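PDB 3BT5: DUF305 domain-containing protein, which is of unknown function, a helical protein of the DUF305 family that probably belongs with the ferritin-like four-helix bundles. Local coordinates for residues Q26-A31 with D49-Q54; R113-A118 with G147-M152. All blocks are in the same frame, centred on the assembly; numbering follows the deposited sequence.

Contact 1: Q26-A31 with D49-Q54; sequences QALDLA and DIQLSQ
Leu-28 lays its CD1 methyl against the aliphatic part of Gln-51, 3.8 Å from CG, where the two segments come closest: the CA atoms of Leu-28 and Gln-51 are 5.6 Å apart. The two side chains cross at about a right angle, and it is CG of Gln-51 that touches the leucine, lying near both CD1 and CG of Leu-28. CG of Leu-28 stands beside the backbone N, anti to the carbonyl carbon, and a chi2 of 26° lies away from the usual staggered positions; this unusual twist carries CD1 over to helix 41-68, where it also comes within 4.2 Å of Gln-54 CB. The methyl of Ala-27, the residue before Leu-28, points toward the facing helix and meets the folded side chain of Gln-54. In one of its two modelled conformers that chain bends sharply at chi2 (-87°), bringing Gln-54 CG to 3.6 Å from Ala-27 CB. Ile-50 closes the row more loosely, its CG2 branch 4.4 Å from Ala-27 CB. The contact is thus made by van der Waals packing, with glutamine methylenes doing much of the work of apolar residues. The segments run antiparallel at 163°, their axes 9.2 Å apart, as neighbouring helices do in an up-and-down bundle. Helices 11-37 and 41-68 form a hairpin of consecutive helices here. Helix 100-122 covers the Ala-27 and Gln-54 side through His-114, helix 132-158 packs on Ile-50 with Glu-148 and Met-152, and helix 89-97 lies against Leu-30.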
ATOM      1  N   GLN A  26      -3.874  -0.693  -4.089  1.00 14.45           N
ATOM      2  CA  GLN A  26      -4.730   0.423  -3.704  1.00 15.64           C
ATOM      3  C   GLN A  26      -3.937   1.732  -3.551  1.00 16.40           C
ATOM      4  O   GLN A  26      -4.488   2.826  -3.735  1.00 16.39           O
ATOM      5  CB  GLN A  26      -5.511   0.160  -2.427  1.00 14.91           C
ATOM      6  CG  GLN A  26      -6.514   1.290  -2.180  1.00 19.26           C
ATOM      7  CD  GLN A  26      -7.266   1.122  -0.899  1.00 14.41           C
ATOM      8  OE1 GLN A  26      -6.690   1.195   0.183  1.00 17.07           O
ATOM      9  NE2 GLN A  26      -8.558   0.970  -1.013  1.00 19.42           N
ATOM     10  N   ALA A  27      -2.663   1.631  -3.195  1.00 16.56           N
ATOM     11  CA  ALA A  27      -1.849   2.842  -3.067  1.00 17.64           C
ATOM     12  C   ALA A  27      -1.875   3.626  -4.386  1.00 18.70           C
ATOM     13  O   ALA A  27      -1.832   4.854  -4.409  1.00 18.45           O
ATOM     14  CB  ALA A  27      -0.395   2.494  -2.639  1.00 21.25           C
ATOM     15  N   LEU A  28      -1.922   2.900  -5.500  1.00 19.02           N
ATOM     16  CA  LEU A  28      -1.999   3.530  -6.813  1.00 20.94           C
ATOM     17  C   LEU A  28      -3.332   4.282  -7.012  1.00 21.05           C
ATOM     18  O   LEU A  28      -3.342   5.379  -7.583  1.00 25.50           O
ATOM     19  CB  LEU A  28      -1.772   2.482  -7.905  1.00 23.40           C
ATOM     20  CG  LEU A  28      -0.354   2.023  -8.276  1.00 33.44           C
ATOM     21  CD1 LEU A  28       0.710   2.131  -7.198  1.00 27.55           C
ATOM     22  CD2 LEU A  28      -0.333   0.629  -8.940  1.00 25.43           C
ATOM     23  N   ASP A  29      -4.431   3.706  -6.514  1.00 20.89           N
ATOM     24  CA  ASP A  29      -5.765   4.318  -6.593  1.00 19.74           C
ATOM     25  C   ASP A  29      -5.811   5.591  -5.736  1.00 17.23           C
ATOM     26  O   ASP A  29      -6.540   6.526  -6.048  1.00 19.38           O
ATOM     27  CB  ASP A  29      -6.851   3.372  -6.041  1.00 22.17           C
ATOM     28  CG  ASP A  29      -7.089   2.150  -6.903  1.00 30.20           C
ATOM     29  OD1 ASP A  29      -6.797   2.205  -8.103  1.00 34.63           O
ATOM     30  OD2 ASP A  29      -7.582   1.131  -6.355  1.00 30.01           O
ATOM     31  N   LEU A  30      -5.082   5.591  -4.628  1.00 14.64           N
ATOM     32  CA  LEU A  30      -5.047   6.760  -3.764  1.00 14.79           C
ATOM     33  C   LEU A  30      -4.178   7.864  -4.381  1.00 16.65           C
ATOM     34  O   LEU A  30      -4.475   9.055  -4.255  1.00 16.93           O
ATOM     35  CB  LEU A  30      -4.527   6.381  -2.376  1.00 14.44           C
ATOM     36  CG  LEU A  30      -5.385   5.419  -1.560  1.00 15.14           C
ATOM     37  CD1 LEU A  30      -4.615   4.990  -0.310  1.00 18.17           C
ATOM     38  CD2 LEU A  30      -6.695   6.083  -1.180  1.00 18.28           C
ATOM     39  N   ALA A  31      -3.078   7.481  -5.026  1.00 16.42           N
ATOM     40  CA  ALA A  31      -2.169   8.494  -5.583  1.00 17.80           C
ATOM     41  C   ALA A  31      -2.732   9.191  -6.827  1.00 18.27           C
ATOM     42  O   ALA A  31      -2.446  10.371  -7.082  1.00 19.78           O
ATOM     43  CB  ALA A  31      -0.827   7.850  -5.902  1.00 21.61           C
ATOM     44  N   ASP A  49       6.345   9.303  -5.809  1.00 22.65           N
ATOM     45  CA  ASP A  49       7.347   8.460  -5.175  1.00 22.44           C
ATOM     46  C   ASP A  49       6.693   7.219  -4.578  1.00 20.21           C
ATOM     47  O   ASP A  49       7.231   6.116  -4.670  1.00 20.68           O
ATOM     48  CB  ASP A  49       8.078   9.232  -4.087  1.00 27.06           C
ATOM     49  CG  ASP A  49       9.030  10.266  -4.649  1.00 35.23           C
ATOM     50  OD1 ASP A  49       9.285  10.250  -5.871  1.00 40.67           O
ATOM     51  OD2 ASP A  49       9.515  11.091  -3.862  1.00 42.37           O
ATOM     52  N   ILE A  50       5.517   7.394  -3.968  1.00 18.74           N
ATOM     53  CA  ILE A  50       4.859   6.230  -3.379  1.00 17.90           C
ATOM     54  C   ILE A  50       4.371   5.285  -4.470  1.00 17.96           C
ATOM     55  O   ILE A  50       4.455   4.057  -4.336  1.00 18.67           O
ATOM     56  CB  ILE A  50       3.698   6.680  -2.446  1.00 19.32           C
ATOM     57  CG1 ILE A  50       4.259   7.443  -1.234  1.00 21.80           C
ATOM     58  CG2 ILE A  50       2.841   5.473  -2.039  1.00 19.94           C
ATOM     59  CD1 ILE A  50       3.183   8.228  -0.442  1.00 24.81           C
ATOM     60  N   GLN A  51       3.873   5.829  -5.569  0.50 12.37           N
ATOM     61  CA  GLN A  51       3.452   4.982  -6.675  0.50 20.91           C
ATOM     62  C   GLN A  51       4.628   4.135  -7.164  0.50 14.45           C
ATOM     63  O   GLN A  51       4.506   2.929  -7.387  0.50 14.76           O
ATOM     64  CB  GLN A  51       2.921   5.835  -7.826  0.50 25.76           C
ATOM     65  CG  GLN A  51       2.402   5.015  -8.985  0.50 30.60           C
ATOM     66  CD  GLN A  51       2.345   5.804 -10.265  0.50 34.79           C
ATOM     67  OE1 GLN A  51       1.640   6.810 -10.359  0.50 37.62           O
ATOM     68  NE2 GLN A  51       3.082   5.352 -11.266  0.50 34.53           N
ATOM     69  N   LEU A  52       5.780   4.769  -7.321  1.00 20.26           N
ATOM     70  CA  LEU A  52       6.926   4.048  -7.845  1.00 21.18           C
ATOM     71  C   LEU A  52       7.433   2.963  -6.895  1.00 19.63           C
ATOM     72  O   LEU A  52       7.752   1.837  -7.301  1.00 20.04           O
ATOM     73  CB  LEU A  52       8.040   5.041  -8.197  1.00 25.45           C
ATOM     74  CG  LEU A  52       7.708   5.884  -9.440  1.00 33.05           C
ATOM     75  CD1 LEU A  52       8.754   6.972  -9.692  1.00 36.95           C
ATOM     76  CD2 LEU A  52       7.517   4.994 -10.693  1.00 38.42           C
ATOM     77  N   SER A  53       7.476   3.273  -5.611  1.00 19.04           N
ATOM     78  CA  SER A  53       7.965   2.282  -4.656  0.70 19.82           C
ATOM     79  C   SER A  53       6.988   1.128  -4.512  1.00 18.16           C
ATOM     80  O   SER A  53       7.400  -0.040  -4.440  1.00 19.07           O
ATOM     81  CB  SER A  53       8.195   2.909  -3.294  0.70 22.41           C
ATOM     82  OG  SER A  53       6.942   3.238  -2.725  0.70 24.95           O
ATOM     83  N   GLN A  54       5.695   1.416  -4.487  1.00 17.07           N
ATOM     84  CA  GLN A  54       4.708   0.343  -4.366  0.70 16.54           C
ATOM     85  C   GLN A  54       4.736  -0.540  -5.612  1.00 16.56           C
ATOM     86  O   GLN A  54       4.665  -1.766  -5.514  1.00 17.35           O
ATOM     87  CB  GLN A  54       3.309   0.924  -4.138  0.70 16.45           C
ATOM     88  CG  GLN A  54       3.114   1.622  -2.785  0.70 21.26           C
ATOM     89  CD  GLN A  54       2.691   0.653  -1.673  0.70 23.16           C
ATOM     90  OE1 GLN A  54       1.549   0.172  -1.638  0.70 23.25           O
ATOM     91  NE2 GLN A  54       3.606   0.366  -0.763  0.70 26.34           N
TER

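Contact 2: R113-A118 with G147-M152; sequences RHHQGA and GEIRTM
His-115 and Glu-148 are joined by the polar bond of this contact: NE2 of His-115 donates to OE1 of Glu-148 over 2.7 Å, with an N-H...O angle of 157°. The carboxylate receives it on its anti lone pair, close to the ring plane, and the two planes are only 26° apart. ND1, at another edge of the ring, pairs with His-114 ND1 at 3.0 Å, so both ring nitrogens are engaged and the imidazole's rotation is fixed. The other oxygen of Glu-148, OE2, is hydrogen-bonded to Ser-53 OG. Over one face of the His-115 ring lies the Met-152 methyl, a CH-pi contact with CE 4.1 Å from the centroid; the methionine bends at chi3 (-73°) to put it there. Apolar packing completes the contact: Ile-149 CG1 sits 3.5 Å from His-115 CB, and Ile-149 CD1 meets Gln-116 CG. Were His-115 an alanine, Glu-148 OE1 would probably lose this donor and the Met-152 methyl the ring it lies on. Antiparallel helices 100-122 and 132-158 meet here, with Leu-46 and Ile-50 of helix 41-68 against the latter, while His-114 reaches across to His-23 of helix 11-37.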
ATOM      1  N   ARG A 113      -2.690   5.294   7.157  1.00 14.86           N
ATOM      2  CA  ARG A 113      -3.385   4.166   7.761  0.70 14.82           C
ATOM      3  C   ARG A 113      -3.165   2.903   6.929  1.00 14.70           C
ATOM      4  O   ARG A 113      -2.973   1.798   7.468  1.00 15.81           O
ATOM      5  CB  ARG A 113      -4.881   4.493   7.916  0.70 16.37           C
ATOM      6  CG  ARG A 113      -5.665   3.479   8.763  0.70 17.24           C
ATOM      7  CD  ARG A 113      -7.160   3.786   8.741  0.70 20.48           C
ATOM      8  NE  ARG A 113      -7.693   3.678   7.390  0.70 22.74           N
ATOM      9  CZ  ARG A 113      -8.824   4.226   6.949  0.70 21.97           C
ATOM     10  NH1 ARG A 113      -9.580   5.005   7.715  0.70 29.97           N
ATOM     11  NH2 ARG A 113      -9.182   4.015   5.727  0.70 16.12           N
ATOM     12  N   HIS A 114      -3.185   3.076   5.618  1.00 14.96           N
ATOM     13  CA  HIS A 114      -2.908   2.009   4.681  1.00 15.06           C
ATOM     14  C   HIS A 114      -1.535   1.382   4.958  1.00 13.80           C
ATOM     15  O   HIS A 114      -1.399   0.149   5.089  1.00 14.91           O
ATOM     16  CB  HIS A 114      -3.005   2.606   3.282  1.00 15.46           C
ATOM     17  CG  HIS A 114      -2.488   1.754   2.185  1.00 14.61           C
ATOM     18  ND1 HIS A 114      -1.145   1.637   1.910  1.00 16.70           N
ATOM     19  CD2 HIS A 114      -3.138   0.988   1.267  1.00 17.06           C
ATOM     20  CE1 HIS A 114      -0.983   0.835   0.873  1.00 17.87           C
ATOM     21  NE2 HIS A 114      -2.179   0.431   0.462  1.00 16.73           N
ATOM     22  N   HIS A 115      -0.513   2.221   5.094  1.00 14.39           N
ATOM     23  CA  HIS A 115       0.826   1.714   5.335  1.00 13.43           C
ATOM     24  C   HIS A 115       0.953   1.073   6.726  1.00 14.23           C
ATOM     25  O   HIS A 115       1.669   0.091   6.889  1.00 15.77           O
ATOM     26  CB  HIS A 115       1.826   2.875   5.227  1.00 15.33           C
ATOM     27  CG  HIS A 115       2.228   3.215   3.818  1.00 14.88           C
ATOM     28  ND1 HIS A 115       1.413   2.978   2.720  1.00 16.35           N
ATOM     29  CD2 HIS A 115       3.376   3.749   3.332  1.00 17.16           C
ATOM     30  CE1 HIS A 115       2.059   3.339   1.618  1.00 17.51           C
ATOM     31  NE2 HIS A 115       3.249   3.830   1.965  1.00 17.91           N
ATOM     32  N   GLN A 116       0.274   1.622   7.723  1.00 14.85           N
ATOM     33  CA  GLN A 116       0.260   0.993   9.044  1.00 15.63           C
ATOM     34  C   GLN A 116      -0.333  -0.404   8.951  1.00 15.20           C
ATOM     35  O   GLN A 116       0.149  -1.316   9.610  1.00 16.27           O
ATOM     36  CB  GLN A 116      -0.494   1.861  10.066  1.00 16.99           C
ATOM     37  CG  GLN A 116       0.241   3.166  10.344  1.00 18.28           C
ATOM     38  CD  GLN A 116      -0.582   4.165  11.122  1.00 19.65           C
ATOM     39  OE1 GLN A 116      -1.802   4.191  11.008  1.00 21.89           O
ATOM     40  NE2 GLN A 116       0.091   5.035  11.881  1.00 23.45           N
ATOM     41  N   GLY A 117      -1.382  -0.580   8.158  1.00 15.46           N
ATOM     42  CA  GLY A 117      -1.955  -1.923   8.007  1.00 15.15           C
ATOM     43  C   GLY A 117      -0.984  -2.862   7.313  1.00 14.48           C
ATOM     44  O   GLY A 117      -0.849  -4.027   7.714  1.00 15.59           O
ATOM     45  N   ALA A 118      -0.277  -2.367   6.295  1.00 14.17           N
ATOM     46  CA  ALA A 118       0.733  -3.192   5.603  1.00 15.16           C
ATOM     47  C   ALA A 118       1.803  -3.644   6.604  1.00 14.81           C
ATOM     48  O   ALA A 118       2.191  -4.820   6.623  1.00 15.84           O
ATOM     49  CB  ALA A 118       1.367  -2.445   4.412  1.00 16.42           C
ATOM     50  N   GLY A 147       9.426   4.249   6.248  1.00 18.21           N
ATOM     51  CA  GLY A 147      10.010   5.483   5.723  1.00 18.68           C
ATOM     52  C   GLY A 147       8.925   6.406   5.185  1.00 17.15           C
ATOM     53  O   GLY A 147       8.910   7.604   5.463  1.00 17.81           O
ATOM     54  N   GLU A 148       8.007   5.850   4.398  1.00 16.59           N
ATOM     55  CA  GLU A 148       6.962   6.676   3.793  1.00 16.37           C
ATOM     56  C   GLU A 148       5.992   7.243   4.839  1.00 15.07           C
ATOM     57  O   GLU A 148       5.542   8.382   4.710  1.00 16.54           O
ATOM     58  CB  GLU A 148       6.233   5.891   2.704  1.00 18.26           C
ATOM     59  CG  GLU A 148       7.167   5.651   1.512  1.00 18.96           C
ATOM     60  CD  GLU A 148       6.563   4.831   0.381  1.00 20.23           C
ATOM     61  OE1 GLU A 148       5.441   4.269   0.511  1.00 22.59           O
ATOM     62  OE2 GLU A 148       7.240   4.761  -0.678  1.00 23.84           O
ATOM     63  N   ILE A 149       5.651   6.447   5.854  1.00 15.49           N
ATOM     64  CA  ILE A 149       4.828   6.964   6.942  1.00 15.04           C
ATOM     65  C   ILE A 149       5.495   8.188   7.577  1.00 16.18           C
ATOM     66  O   ILE A 149       4.850   9.207   7.809  1.00 17.38           O
ATOM     67  CB  ILE A 149       4.586   5.889   8.032  1.00 15.34           C
ATOM     68  CG1 ILE A 149       3.636   4.807   7.491  1.00 16.51           C
ATOM     69  CG2 ILE A 149       4.019   6.512   9.300  1.00 17.63           C
ATOM     70  CD1 ILE A 149       3.615   3.583   8.392  1.00 17.97           C
ATOM     71  N   ARG A 150       6.785   8.097   7.864  1.00 16.30           N
ATOM     72  CA  ARG A 150       7.448   9.213   8.527  1.00 16.44           C
ATOM     73  C   ARG A 150       7.408  10.475   7.647  1.00 15.52           C
ATOM     74  O   ARG A 150       7.159  11.612   8.134  1.00 17.25           O
ATOM     75  CB  ARG A 150       8.884   8.835   8.889  1.00 18.64           C
ATOM     76  CG  ARG A 150       9.523   9.820   9.882  1.00 20.95           C
ATOM     77  CD  ARG A 150       8.988   9.635  11.307  1.00 26.61           C
ATOM     78  NE  ARG A 150       9.446   8.365  11.844  1.00 32.26           N
ATOM     79  CZ  ARG A 150      10.621   8.196  12.447  1.00 28.30           C
ATOM     80  NH1 ARG A 150      11.444   9.237  12.627  1.00 26.64           N
ATOM     81  NH2 ARG A 150      10.960   6.992  12.885  1.00 29.74           N
ATOM     82  N   THR A 151       7.678  10.316   6.352  1.00 16.10           N
ATOM     83  CA  THR A 151       7.565  11.450   5.437  1.00 15.87           C
ATOM     84  C   THR A 151       6.140  12.001   5.424  1.00 15.67           C
ATOM     85  O   THR A 151       5.932  13.214   5.531  1.00 17.75           O
ATOM     86  CB  THR A 151       7.982  11.042   4.016  1.00 17.17           C
ATOM     87  OG1 THR A 151       9.357  10.610   4.027  1.00 18.21           O
ATOM     88  CG2 THR A 151       7.815  12.199   3.020  1.00 19.04           C
ATOM     89  N   MET A 152       5.155  11.119   5.288  1.00 16.12           N
ATOM     90  CA  MET A 152       3.791  11.603   5.208  1.00 16.60           C
ATOM     91  C   MET A 152       3.362  12.337   6.472  1.00 15.58           C
ATOM     92  O   MET A 152       2.634  13.328   6.399  1.00 17.53           O
ATOM     93  CB  MET A 152       2.840  10.446   4.909  1.00 16.77           C
ATOM     94  CG  MET A 152       3.030   9.924   3.495  1.00 16.94           C
ATOM     95  SD  MET A 152       1.756   8.701   3.062  1.00 18.40           S
ATOM     96  CE  MET A 152       2.305   7.300   4.035  1.00 18.58           C
TER

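Each contact pairs two consecutive helices running antiparallel, 11-37 with 41-68 in contact 1 and 100-122 with 132-158 in contact 2, so together they sample all four long helices. Contact 1 is the more buried and relies on methyl and methylene packing; contact 2 is partly buried, with Gln-116 at its exposed side, and adds a histidine-carboxylate bond. Their centres are 12 Å apart and they meet inside the bundle: the hydrogen bond between Ser-53 and Glu-148 ties one to the other, and His-114 packs against Gln-26 and Gln-54. Polar groups thus link the two hairpins across the interior.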